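Local coordinates for histidine kinase (Synechocystis sp., PDB 5DFY), which senses light through a phycocyanobilin-binding GAF domain, the piece modelled here, and probably relays the signal by phosphorylating its own histidine as a two-component sensor kinase, at residues Q52-D60 with E83-Q91; L66-F76 with L162-G172. One frame throughout, in Å; residues are numbered along the deposited sequence. Where two conformers were deposited one is given.

Contact 1: residues Q52-D60 with E83-Q91. With CYC (phycocyanobilin), chain B.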
loop_
_atom_site.group_PDB
_atom_site.type_symbol
_atom_site.label_atom_id
_atom_site.label_comp_id
_atom_site.label_asym_id
_atom_site.label_seq_id
_atom_site.Cartn_x
_atom_site.Cartn_y
_atom_site.Cartn_z
ATOM N N GLN A 52 11.838 13.663 3.631
ATOM C CA GLN A 52 12.651 13.732 4.841
ATOM C C GLN A 52 11.811 14.234 6.002
ATOM O O GLN A 52 12.037 13.827 7.129
ATOM C CB GLN A 52 13.889 14.609 4.654
ATOM C CG GLN A 52 15.078 13.872 4.022
ATOM C CD GLN A 52 15.649 12.730 4.884
ATOM O OE1 GLN A 52 15.712 12.815 6.119
ATOM N NE2 GLN A 52 16.056 11.655 4.225
ATOM N N ASN A 53 10.811 15.066 5.731
ATOM C CA ASN A 53 9.896 15.486 6.778
ATOM C C ASN A 53 9.110 14.303 7.333
ATOM O O ASN A 53 8.875 14.230 8.526
ATOM C CB ASN A 53 8.911 16.547 6.285
ATOM C CG ASN A 53 9.508 17.942 6.260
ATOM O OD1 ASN A 53 10.601 18.182 6.784
ATOM N ND2 ASN A 53 8.777 18.880 5.665
ATOM N N ILE A 54 8.684 13.392 6.462
ATOM C CA ILE A 54 7.960 12.210 6.910
ATOM C C ILE A 54 8.873 11.338 7.781
ATOM O O ILE A 54 8.459 10.862 8.838
ATOM C CB ILE A 54 7.428 11.399 5.712
ATOM C CG1 ILE A 54 6.295 12.181 5.042
ATOM C CG2 ILE A 54 6.941 10.023 6.152
ATOM C CD1 ILE A 54 5.940 11.655 3.653
ATOM N N PHE A 55 10.102 11.132 7.331
ATOM C CA PHE A 55 11.053 10.315 8.067
ATOM C C PHE A 55 11.397 10.945 9.403
ATOM O O PHE A 55 11.519 10.256 10.417
ATOM C CB PHE A 55 12.336 10.095 7.260
ATOM C CG PHE A 55 12.120 9.409 5.952
ATOM C CD1 PHE A 55 11.262 8.325 5.856
ATOM C CD2 PHE A 55 12.763 9.842 4.815
ATOM C CE1 PHE A 55 11.055 7.686 4.642
ATOM C CE2 PHE A 55 12.544 9.220 3.601
ATOM C CZ PHE A 55 11.678 8.143 3.520
ATOM N N ARG A 56 11.577 12.278 9.388
ATOM C CA ARG A 56 11.849 12.950 10.663
ATOM C C ARG A 56 10.692 12.768 11.630
ATOM O O ARG A 56 10.880 12.389 12.796
ATOM C CB ARG A 56 12.123 14.440 10.418
ATOM C CG ARG A 56 12.492 15.220 11.677
ATOM C CD ARG A 56 12.743 16.684 11.328
ATOM N NE ARG A 56 11.527 17.339 10.845
ATOM C CZ ARG A 56 11.283 17.644 9.569
ATOM N NH1 ARG A 56 12.171 17.350 8.618
ATOM N NH2 ARG A 56 10.138 18.241 9.241
ATOM N N ALA A 57 9.490 13.006 11.175
ATOM C CA ALA A 57 8.344 12.927 12.056
ATOM C C ALA A 57 8.222 11.526 12.633
ATOM O O ALA A 57 8.030 11.358 13.829
ATOM C CB ALA A 57 7.056 13.314 11.321
ATOM N N THR A 58 8.337 10.520 11.778
ATOM C CA THR A 58 8.168 9.151 12.235
ATOM C C THR A 58 9.265 8.768 13.210
ATOM O O THR A 58 8.991 8.181 14.252
ATOM C CB THR A 58 8.173 8.146 11.055
ATOM O OG1 THR A 58 7.023 8.376 10.234
ATOM C CG2 THR A 58 8.147 6.710 11.568
ATOM N N SER A 59 10.501 9.091 12.882
ATOM C CA SER A 59 11.647 8.648 13.669
ATOM C C SER A 59 11.606 9.292 15.052
ATOM O O SER A 59 11.850 8.645 16.061
ATOM C CB SER A 59 12.970 8.993 12.972
ATOM O OG SER A 59 13.090 8.325 11.716
ATOM N N ASP A 60 11.311 10.597 15.072
ATOM C CA ASP A 60 11.206 11.321 16.337
ATOM C C ASP A 60 10.029 10.803 17.165
ATOM O O ASP A 60 10.111 10.709 18.391
ATOM C CB ASP A 60 11.021 12.829 16.115
ATOM C CG ASP A 60 12.274 13.526 15.588
ATOM O OD1 ASP A 60 13.390 12.943 15.593
ATOM O OD2 ASP A 60 12.138 14.703 15.176
ATOM N N GLU A 83 20.665 1.446 2.625
ATOM C CA GLU A 83 21.234 2.733 2.970
ATOM C C GLU A 83 20.434 3.352 4.113
ATOM O O GLU A 83 19.219 3.349 4.073
ATOM C CB GLU A 83 21.211 3.636 1.730
ATOM C CG GLU A 83 21.833 4.979 1.877
ATOM C CD GLU A 83 21.613 5.820 0.633
ATOM O OE1 GLU A 83 21.370 5.219 -0.443
ATOM O OE2 GLU A 83 21.665 7.069 0.727
ATOM N N PHE A 84 21.102 3.913 5.116
ATOM C CA PHE A 84 20.410 4.730 6.098
ATOM C C PHE A 84 20.049 6.050 5.493
ATOM O O PHE A 84 20.871 6.685 4.821
ATOM C CB PHE A 84 21.293 4.934 7.346
ATOM C CG PHE A 84 21.477 3.687 8.132
ATOM C CD1 PHE A 84 20.391 3.102 8.758
ATOM C CD2 PHE A 84 22.708 3.071 8.220
ATOM C CE1 PHE A 84 20.521 1.950 9.469
ATOM C CE2 PHE A 84 22.844 1.889 8.933
ATOM C CZ PHE A 84 21.755 1.338 9.568
ATOM N N ILE A 85 18.819 6.475 5.705
ATOM C CA ILE A 85 18.410 7.746 5.191
ATOM C C ILE A 85 17.838 8.659 6.249
ATOM O O ILE A 85 17.605 9.821 5.962
ATOM C CB ILE A 85 17.411 7.560 4.029
ATOM C CG1 ILE A 85 16.163 6.822 4.485
ATOM C CG2 ILE A 85 18.088 6.773 2.881
ATOM C CD1 ILE A 85 15.066 6.861 3.427
ATOM N N HIS A 86 17.656 8.169 7.481
ATOM C CA HIS A 86 17.313 9.069 8.574
ATOM C C HIS A 86 17.650 8.480 9.929
ATOM O O HIS A 86 17.585 7.275 10.134
ATOM C CB HIS A 86 15.832 9.451 8.552
ATOM C CG HIS A 86 15.534 10.678 9.345
ATOM N ND1 HIS A 86 15.546 11.942 8.799
ATOM C CD2 HIS A 86 15.278 10.846 10.667
ATOM C CE1 HIS A 86 15.282 12.830 9.739
ATOM N NE2 HIS A 86 15.115 12.189 10.882
ATOM N N GLU A 87 18.005 9.376 10.848
ATOM C CA GLU A 87 18.342 9.042 12.228
ATOM C C GLU A 87 17.663 10.018 13.178
ATOM O O GLU A 87 17.685 11.231 12.957
ATOM C CB GLU A 87 19.862 9.091 12.429
ATOM C CG GLU A 87 20.316 8.943 13.875
ATOM C CD GLU A 87 21.821 9.101 14.003
ATOM O OE1 GLU A 87 22.386 9.984 13.309
ATOM O OE2 GLU A 87 22.428 8.330 14.772
ATOM N N SER A 88 17.071 9.503 14.249
ATOM C CA SER A 88 16.690 10.312 15.399
ATOM C C SER A 88 17.482 9.762 16.577
ATOM O O SER A 88 17.388 8.581 16.877
ATOM C CB SER A 88 15.183 10.244 15.672
ATOM O OG SER A 88 14.792 10.997 16.802
ATOM N N VAL A 89 18.271 10.607 17.233
ATOM C CA VAL A 89 19.117 10.145 18.314
ATOM C C VAL A 89 19.160 11.167 19.448
ATOM O O VAL A 89 19.151 12.386 19.205
ATOM C CB VAL A 89 20.537 9.845 17.789
ATOM C CG1 VAL A 89 21.221 11.091 17.219
ATOM C CG2 VAL A 89 21.414 9.209 18.864
ATOM N N ALA A 90 19.178 10.668 20.687
ATOM C CA ALA A 90 19.302 11.550 21.850
ATOM C C ALA A 90 20.700 12.168 21.867
ATOM O O ALA A 90 21.668 11.552 21.418
ATOM C CB ALA A 90 19.036 10.790 23.137
ATOM N N GLN A 91 20.800 13.381 22.389
ATOM C CA GLN A 91 22.034 14.158 22.288
ATOM C C GLN A 91 23.247 13.509 22.972
ATOM O O GLN A 91 24.402 13.813 22.608
ATOM C CB GLN A 91 21.839 15.556 22.864
ATOM C CG GLN A 91 21.671 15.585 24.345
ATOM C CD GLN A 91 21.406 16.999 24.839
ATOM O OE1 GLN A 91 22.212 17.903 24.625
ATOM N NE2 GLN A 91 20.268 17.191 25.478
HETATM C CHA CYC B . 20.942 -10.975 10.576
HETATM N NA CYC B . 21.185 -8.478 10.178
HETATM C C1A CYC B . 20.481 -9.716 10.541
HETATM C C2A CYC B . 19.081 -9.314 10.909
HETATM C C3A CYC B . 18.951 -7.882 10.773
HETATM C C4A CYC B . 20.258 -7.367 10.332
HETATM C CMA CYC B . 17.686 -7.106 11.035
HETATM C CAA CYC B . 17.988 -10.301 11.277
HETATM C CBA CYC B . 17.509 -10.780 9.889
HETATM C CGA CYC B . 16.447 -11.880 9.874
HETATM O O1A CYC B . 16.222 -12.525 10.922
HETATM O O2A CYC B . 15.804 -12.172 8.807
HETATM C CHB CYC B . 20.682 -5.985 9.974
HETATM N NB CYC B . 19.476 -4.748 11.795
HETATM C C1B CYC B . 20.149 -4.882 10.472
HETATM C C2B CYC B . 20.152 -3.567 9.821
HETATM C C3B CYC B . 19.530 -2.643 10.670
HETATM C C4B CYC B . 19.115 -3.317 11.920
HETATM C CMB CYC B . 20.749 -3.317 8.452
HETATM C CAB CYC B . 19.311 -1.160 10.394
HETATM C CBB CYC B . 17.826 -0.874 10.231
HETATM O OB CYC B . 18.557 -2.864 12.891
HETATM N NC CYC B . 25.748 -8.656 9.277
HETATM C C1C CYC B . 26.664 -7.823 9.261
HETATM C C2C CYC B . 28.120 -8.591 8.765
HETATM C C3C CYC B . 27.731 -9.660 8.122
HETATM C C4C CYC B . 26.322 -10.024 8.827
HETATM C CMC CYC B . 29.032 -7.582 7.978
HETATM C CAC CYC B . 28.718 -10.955 8.130
HETATM C CBC CYC B . 29.887 -10.673 7.214
HETATM O OC CYC B . 26.585 -6.644 9.542
HETATM C CHD CYC B . 25.757 -11.240 8.869
HETATM N ND CYC B . 23.373 -10.623 9.631
HETATM C C1D CYC B . 24.399 -11.506 9.436
HETATM C C2D CYC B . 24.016 -12.748 9.854
HETATM C C3D CYC B . 22.739 -12.652 10.302
HETATM C C4D CYC B . 22.341 -11.327 10.159
HETATM C CMD CYC B . 24.909 -13.978 9.777
HETATM C CAD CYC B . 21.899 -13.776 10.855
HETATM C CBD CYC B . 21.897 -13.750 12.369
HETATM C CGD CYC B . 23.289 -14.059 12.891
HETATM O O1D CYC B . 23.992 -13.165 13.437
HETATM O O2D CYC B . 23.773 -15.219 12.781
HETATM O O HOH W 1 15.034 13.163 13.379
#
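His86 lays one face of its imidazole against the helix 52-60, over the backbone where Phe55 passes into Arg56, while the CB of Arg56 comes to 3.6 Å from its CE1. With CG anti to the backbone N (chi1 -161°), the ring leaves the strand and lies along the helix surface. Gln52 meets it at the edge: its amide is nearly coplanar with the ring, and His86 ND1 donates to Gln52 OE1 over 2.8 Å in a fairly straight bond (166°) lying in the carbonyl plane. The other end of the amide bonds too, Gln52 NE2 donating to Ile85 O at 3.0 Å, so the two bonds fix which way it is flipped. At the NE2 edge of the ring, in its plane, a water 2.7 Å from His86 NE2 donates to Asp60 OD1. That carboxylate oxygen also receives Ser88 OG at 2.7 Å, on its anti lone pair. An alanine in place of His86 would probably leave Gln52 OE1 without its donor, the amide keeping just the NE2 bond of these two, and open a gap beneath Arg56. Deeper in, Ile85 CD1 touches Phe55 CE2 at 3.5 Å, and the CB atoms of Ser59 and Ser88 pack at 3.7 Å. A classic beta bulge at Ile85 and His86, both facing Val73, lets these consecutive residues both point at the helix. Strand 82-89, outermost in the sheet within the chain, is bonded to strand 70-76; helix 50-66 runs over the sheet face carrying Val71 and Val73 (33° between segment axes) and leans through Phe55 and Thr58 on helix 179-203.

Contact 2: residues L66-F76 with L162-G172. With CYC (phycocyanobilin), chain B.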
loop_
_atom_site.group_PDB
_atom_site.type_symbol
_atom_site.label_atom_id
_atom_site.label_comp_id
_atom_site.label_asym_id
_atom_site.label_seq_id
_atom_site.Cartn_x
_atom_site.Cartn_y
_atom_site.Cartn_z
ATOM N N LEU A 66 8.743 5.269 22.498
ATOM C CA LEU A 66 9.429 4.132 23.083
ATOM C C LEU A 66 10.507 4.517 24.089
ATOM O O LEU A 66 11.026 3.661 24.773
ATOM C CB LEU A 66 10.076 3.273 22.003
ATOM C CG LEU A 66 9.126 2.557 21.054
ATOM C CD1 LEU A 66 9.903 1.696 20.073
ATOM C CD2 LEU A 66 8.123 1.721 21.837
ATOM N N SER A 67 10.843 5.788 24.167
ATOM C CA SER A 67 11.938 6.201 25.037
ATOM C C SER A 67 13.187 5.368 24.774
ATOM O O SER A 67 13.859 4.929 25.705
ATOM C CB SER A 67 11.534 6.078 26.507
ATOM O OG SER A 67 10.493 6.978 26.811
ATOM N N CYS A 68 13.486 5.129 23.510
ATOM C CA CYS A 68 14.710 4.443 23.128
ATOM C C CYS A 68 15.775 5.510 22.837
ATOM O O CYS A 68 15.503 6.706 22.917
ATOM C CB CYS A 68 14.487 3.521 21.931
ATOM S SG CYS A 68 13.866 4.315 20.437
ATOM N N ASP A 69 16.984 5.067 22.531
ATOM C CA ASP A 69 18.118 5.977 22.379
ATOM C C ASP A 69 18.348 6.442 20.947
ATOM O O ASP A 69 18.781 7.574 20.713
ATOM C CB ASP A 69 19.372 5.304 22.910
ATOM C CG ASP A 69 19.289 5.045 24.394
ATOM O OD1 ASP A 69 18.858 5.967 25.126
ATOM O OD2 ASP A 69 19.633 3.932 24.816
ATOM N N ARG A 70 18.040 5.571 19.982
ATOM C CA ARG A 70 18.250 5.880 18.563
ATOM C C ARG A 70 17.137 5.239 17.756
ATOM O O ARG A 70 16.662 4.188 18.130
ATOM C CB ARG A 70 19.589 5.369 18.056
ATOM C CG ARG A 70 20.059 6.051 16.784
ATOM C CD ARG A 70 21.189 5.335 16.055
ATOM N NE ARG A 70 22.309 4.867 16.886
ATOM C CZ ARG A 70 23.358 5.595 17.259
ATOM N NH1 ARG A 70 24.281 5.018 18.000
ATOM N NH2 ARG A 70 23.491 6.868 16.916
ATOM N N VAL A 71 16.733 5.895 16.669
ATOM C CA VAL A 71 15.811 5.318 15.684
ATOM C C VAL A 71 16.438 5.509 14.315
ATOM O O VAL A 71 16.978 6.581 14.018
ATOM C CB VAL A 71 14.442 5.968 15.740
ATOM C CG1 VAL A 71 13.531 5.432 14.634
ATOM C CG2 VAL A 71 13.817 5.786 17.105
ATOM N N LEU A 72 16.368 4.474 13.476
ATOM C CA LEU A 72 16.933 4.533 12.136
ATOM C C LEU A 72 15.915 4.085 11.097
ATOM O O LEU A 72 15.128 3.144 11.323
ATOM C CB LEU A 72 18.177 3.675 11.991
ATOM C CG LEU A 72 19.380 4.041 12.875
ATOM C CD1 LEU A 72 20.420 2.935 12.879
ATOM C CD2 LEU A 72 19.964 5.358 12.391
ATOM N N VAL A 73 15.960 4.772 9.963
ATOM C CA VAL A 73 15.231 4.371 8.758
ATOM C C VAL A 73 16.244 3.881 7.735
ATOM O O VAL A 73 17.173 4.608 7.383
ATOM C CB VAL A 73 14.414 5.536 8.184
ATOM C CG1 VAL A 73 13.660 5.080 6.911
ATOM C CG2 VAL A 73 13.418 6.071 9.210
ATOM N N TYR A 74 16.047 2.658 7.251
ATOM C CA TYR A 74 16.985 1.963 6.362
ATOM C C TYR A 74 16.217 1.559 5.129
ATOM O O TYR A 74 15.216 0.869 5.244
ATOM C CB TYR A 74 17.557 0.741 7.062
ATOM C CG TYR A 74 18.544 -0.139 6.332
ATOM C CD1 TYR A 74 19.904 0.155 6.340
ATOM C CD2 TYR A 74 18.133 -1.310 5.705
ATOM C CE1 TYR A 74 20.811 -0.674 5.722
ATOM C CE2 TYR A 74 19.047 -2.146 5.067
ATOM C CZ TYR A 74 20.378 -1.827 5.100
ATOM O OH TYR A 74 21.305 -2.636 4.480
ATOM N N ARG A 75 16.679 2.008 3.970
ATOM C CA ARG A 75 15.978 1.780 2.702
ATOM C C ARG A 75 16.744 0.778 1.864
ATOM O O ARG A 75 17.943 0.961 1.647
ATOM C CB ARG A 75 15.834 3.088 1.942
ATOM C CG ARG A 75 15.063 2.955 0.641
ATOM C CD ARG A 75 15.003 4.266 -0.097
ATOM N NE ARG A 75 16.351 4.659 -0.472
ATOM C CZ ARG A 75 16.759 5.909 -0.655
ATOM N NH1 ARG A 75 15.920 6.926 -0.516
ATOM N NH2 ARG A 75 18.024 6.132 -0.974
ATOM N N PHE A 76 16.064 -0.266 1.394
ATOM C CA PHE A 76 16.696 -1.252 0.521
ATOM C C PHE A 76 16.982 -0.727 -0.882
ATOM O O PHE A 76 16.195 0.008 -1.491
ATOM C CB PHE A 76 15.828 -2.487 0.429
ATOM C CG PHE A 76 15.828 -3.337 1.673
ATOM C CD1 PHE A 76 16.987 -3.966 2.113
ATOM C CD2 PHE A 76 14.675 -3.507 2.416
ATOM C CE1 PHE A 76 16.974 -4.758 3.256
ATOM C CE2 PHE A 76 14.647 -4.299 3.544
ATOM C CZ PHE A 76 15.807 -4.920 3.980
ATOM N N LEU A 162 8.525 -4.514 -0.039
ATOM C CA LEU A 162 9.377 -4.369 1.145
ATOM C C LEU A 162 10.406 -3.306 0.830
ATOM O O LEU A 162 11.393 -3.549 0.142
ATOM C CB LEU A 162 10.058 -5.686 1.527
ATOM C CG LEU A 162 11.052 -5.578 2.700
ATOM C CD1 LEU A 162 10.368 -5.131 3.963
ATOM C CD2 LEU A 162 11.748 -6.927 2.909
ATOM N N TRP A 163 10.152 -2.105 1.329
ATOM C CA TRP A 163 10.917 -0.939 0.964
ATOM C C TRP A 163 12.126 -0.722 1.873
ATOM O O TRP A 163 13.154 -0.207 1.442
ATOM C CB TRP A 163 9.977 0.263 1.008
ATOM C CG TRP A 163 10.581 1.623 0.911
ATOM C CD1 TRP A 163 10.686 2.400 -0.204
ATOM C CD2 TRP A 163 11.119 2.401 1.989
ATOM N NE1 TRP A 163 11.260 3.608 0.111
ATOM C CE2 TRP A 163 11.542 3.630 1.449
ATOM C CE3 TRP A 163 11.282 2.178 3.358
ATOM C CZ2 TRP A 163 12.111 4.634 2.228
ATOM C CZ3 TRP A 163 11.852 3.172 4.122
ATOM C CH2 TRP A 163 12.271 4.380 3.557
ATOM N N GLY A 164 11.994 -1.133 3.120
ATOM C CA GLY A 164 13.047 -0.844 4.077
ATOM C C GLY A 164 12.696 -1.360 5.453
ATOM O O GLY A 164 11.765 -2.145 5.634
ATOM N N LEU A 165 13.457 -0.877 6.430
ATOM C CA LEU A 165 13.342 -1.263 7.823
ATOM C C LEU A 165 13.267 -0.014 8.688
ATOM O O LEU A 165 13.859 1.008 8.362
ATOM C CB LEU A 165 14.530 -2.110 8.283
ATOM C CG LEU A 165 14.880 -3.334 7.448
ATOM C CD1 LEU A 165 16.141 -4.008 7.983
ATOM C CD2 LEU A 165 13.749 -4.309 7.458
ATOM N N LEU A 166 12.561 -0.143 9.794
ATOM C CA LEU A 166 12.475 0.875 10.845
ATOM C C LEU A 166 12.994 0.247 12.130
ATOM O O LEU A 166 12.453 -0.746 12.597
ATOM C CB LEU A 166 11.028 1.353 11.006
ATOM C CG LEU A 166 10.775 2.403 12.092
ATOM C CD1 LEU A 166 11.542 3.678 11.844
ATOM C CD2 LEU A 166 9.294 2.706 12.149
ATOM N N GLY A 167 14.096 0.784 12.661
ATOM C CA GLY A 167 14.717 0.234 13.853
ATOM C C GLY A 167 14.680 1.168 15.043
ATOM O O GLY A 167 14.869 2.363 14.899
ATOM N N ALA A 168 14.431 0.592 16.207
ATOM C CA ALA A 168 14.506 1.274 17.492
ATOM C C ALA A 168 15.607 0.595 18.325
ATOM O O ALA A 168 15.672 -0.633 18.399
ATOM C CB ALA A 168 13.183 1.222 18.199
ATOM N N TYR A 169 16.465 1.408 18.948
ATOM C CA TYR A 169 17.699 0.916 19.570
ATOM C C TYR A 169 17.883 1.463 20.960
ATOM O O TYR A 169 17.608 2.630 21.216
ATOM C CB TYR A 169 18.914 1.296 18.721
ATOM C CG TYR A 169 18.744 0.869 17.284
ATOM C CD1 TYR A 169 19.038 -0.424 16.894
ATOM C CD2 TYR A 169 18.232 1.740 16.341
ATOM C CE1 TYR A 169 18.853 -0.835 15.575
ATOM C CE2 TYR A 169 18.052 1.348 15.032
ATOM C CZ TYR A 169 18.368 0.060 14.657
ATOM O OH TYR A 169 18.161 -0.313 13.348
ATOM N N GLN A 170 18.337 0.588 21.856
ATOM C CA GLN A 170 18.811 0.993 23.173
ATOM C C GLN A 170 20.314 0.863 23.146
ATOM O O GLN A 170 20.837 -0.156 22.724
ATOM C CB GLN A 170 18.195 0.130 24.284
ATOM C CG GLN A 170 17.911 0.884 25.571
ATOM C CD GLN A 170 16.721 1.823 25.457
ATOM O OE1 GLN A 170 15.960 1.760 24.496
ATOM N NE2 GLN A 170 16.551 2.690 26.435
ATOM N N ASN A 171 20.999 1.896 23.624
ATOM C CA ASN A 171 22.443 2.016 23.452
ATOM C C ASN A 171 23.287 1.653 24.658
ATOM O O ASN A 171 24.427 1.225 24.493
ATOM C CB ASN A 171 22.803 3.438 23.074
ATOM C CG ASN A 171 22.480 3.767 21.647
ATOM O OD1 ASN A 171 21.545 3.213 21.064
ATOM N ND2 ASN A 171 23.261 4.654 21.064
ATOM N N GLY A 172 22.732 1.837 25.847
ATOM C CA GLY A 172 23.519 1.752 27.070
ATOM C C GLY A 172 23.127 0.711 28.087
ATOM O O GLY A 172 23.721 0.657 29.171
HETATM C CHA CYC B . 20.942 -10.975 10.576
HETATM N NA CYC B . 21.185 -8.478 10.178
HETATM C C1A CYC B . 20.481 -9.716 10.541
HETATM C C2A CYC B . 19.081 -9.314 10.909
HETATM C C3A CYC B . 18.951 -7.882 10.773
HETATM C C4A CYC B . 20.258 -7.367 10.332
HETATM C CMA CYC B . 17.686 -7.106 11.035
HETATM C CAA CYC B . 17.988 -10.301 11.277
HETATM C CBA CYC B . 17.509 -10.780 9.889
HETATM C CGA CYC B . 16.447 -11.880 9.874
HETATM O O1A CYC B . 16.222 -12.525 10.922
HETATM O O2A CYC B . 15.804 -12.172 8.807
HETATM C CHB CYC B . 20.682 -5.985 9.974
HETATM N NB CYC B . 19.476 -4.748 11.795
HETATM C C1B CYC B . 20.149 -4.882 10.472
HETATM C C2B CYC B . 20.152 -3.567 9.821
HETATM C C3B CYC B . 19.530 -2.643 10.670
HETATM C C4B CYC B . 19.115 -3.317 11.920
HETATM C CMB CYC B . 20.749 -3.317 8.452
HETATM C CAB CYC B . 19.311 -1.160 10.394
HETATM C CBB CYC B . 17.826 -0.874 10.231
HETATM O OB CYC B . 18.557 -2.864 12.891
HETATM N NC CYC B . 25.748 -8.656 9.277
HETATM C C1C CYC B . 26.664 -7.823 9.261
HETATM C C2C CYC B . 28.120 -8.591 8.765
HETATM C C3C CYC B . 27.731 -9.660 8.122
HETATM C C4C CYC B . 26.322 -10.024 8.827
HETATM C CMC CYC B . 29.032 -7.582 7.978
HETATM C CAC CYC B . 28.718 -10.955 8.130
HETATM C CBC CYC B . 29.887 -10.673 7.214
HETATM O OC CYC B . 26.585 -6.644 9.542
HETATM C CHD CYC B . 25.757 -11.240 8.869
HETATM N ND CYC B . 23.373 -10.623 9.631
HETATM C C1D CYC B . 24.399 -11.506 9.436
HETATM C C2D CYC B . 24.016 -12.748 9.854
HETATM C C3D CYC B . 22.739 -12.652 10.302
HETATM C C4D CYC B . 22.341 -11.327 10.159
HETATM C CMD CYC B . 24.909 -13.978 9.777
HETATM C CAD CYC B . 21.899 -13.776 10.855
HETATM C CBD CYC B . 21.897 -13.750 12.369
HETATM C CGD CYC B . 23.289 -14.059 12.891
HETATM O O1D CYC B . 23.992 -13.165 13.437
HETATM O O2D CYC B . 23.773 -15.219 12.781
HETATM O O HOH W 2 13.675 3.432 28.050
HETATM O O HOH W 3 20.384 3.070 27.188
HETATM O O HOH W 4 22.195 2.592 18.477
HETATM O O HOH W 5 13.435 0.462 -1.272
#
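Trp163 takes the CG of Arg75 over one face of its ring in a CH-pi contact (4.0 Å to the six-membered ring centroid), with Val73 CG1 at its edge. Tyr74, by contrast, carries the CMB methyl of phycocyanobilin over one face, offset toward the rim, and Tyr169 meets the same chromophore at its ring edge, where OB lies in plane. These rings project from an antiparallel pair, strands 70-76 and 162-170, in the central sheet of the bilin-binding GAF domain. Arg70, Leu72 and Tyr74 form hydrogen-bonded pairs with Tyr169, Gly167 and Leu165; Val71, Val73 and Arg75 form the non-hydrogen-bonded ones.

The two sheet faces do different work. Leu72, Tyr74, Leu165 and Tyr169 line the pigment side, where Leu72 CD1 reaches Tyr169 CE2 at 3.6 Å and the two side chains cross at about a right angle. Val71, Val73, Leu166 and Ala168 look the other way, and both valines touch helix 50-66. Gly167 has no side chain, and a CB there would run into the hydroxyl of Tyr169.

At the start of strand 70-76, Asp69 and Arg70 both face Tyr169 in a classic beta bulge, so Tyr169 O accepts from both backbone nitrogens. Asp69 OD2 turns its anti lone pair to Asn171 N (2.7 Å, 174°), holding the turn after the partner strand. Arg70 sends its guanidinium on to a salt bridge with Glu87. Tyr169 CG stands beside its backbone N (chi1 -52°), which swings the ring across Leu72 toward the chromophore, where Tyr169 OH donates to phycocyanobilin OB over 2.6 Å.

How the contacts relate
From the N terminus, helix 50-66 leads through a short turn into strand 70-76, which is followed by strand 82-89; contact 1 closes this short loop by bringing strand 82-89 back against the helix. Contact 2 closes a much longer one, pairing strand 70-76 with strand 161-170 after the chain has passed through the chromophore-binding region. The segments alternate along the chain, so the two loops cross. Strand 70-76 lies between the outer strand of contact 1 and its partner in contact 2, and Ser88 O probably accepts a hydrogen bond from Val71 N. Together they tie the helical layer to the sheet, whose opposite face holds phycocyanobilin, touched by both contacts.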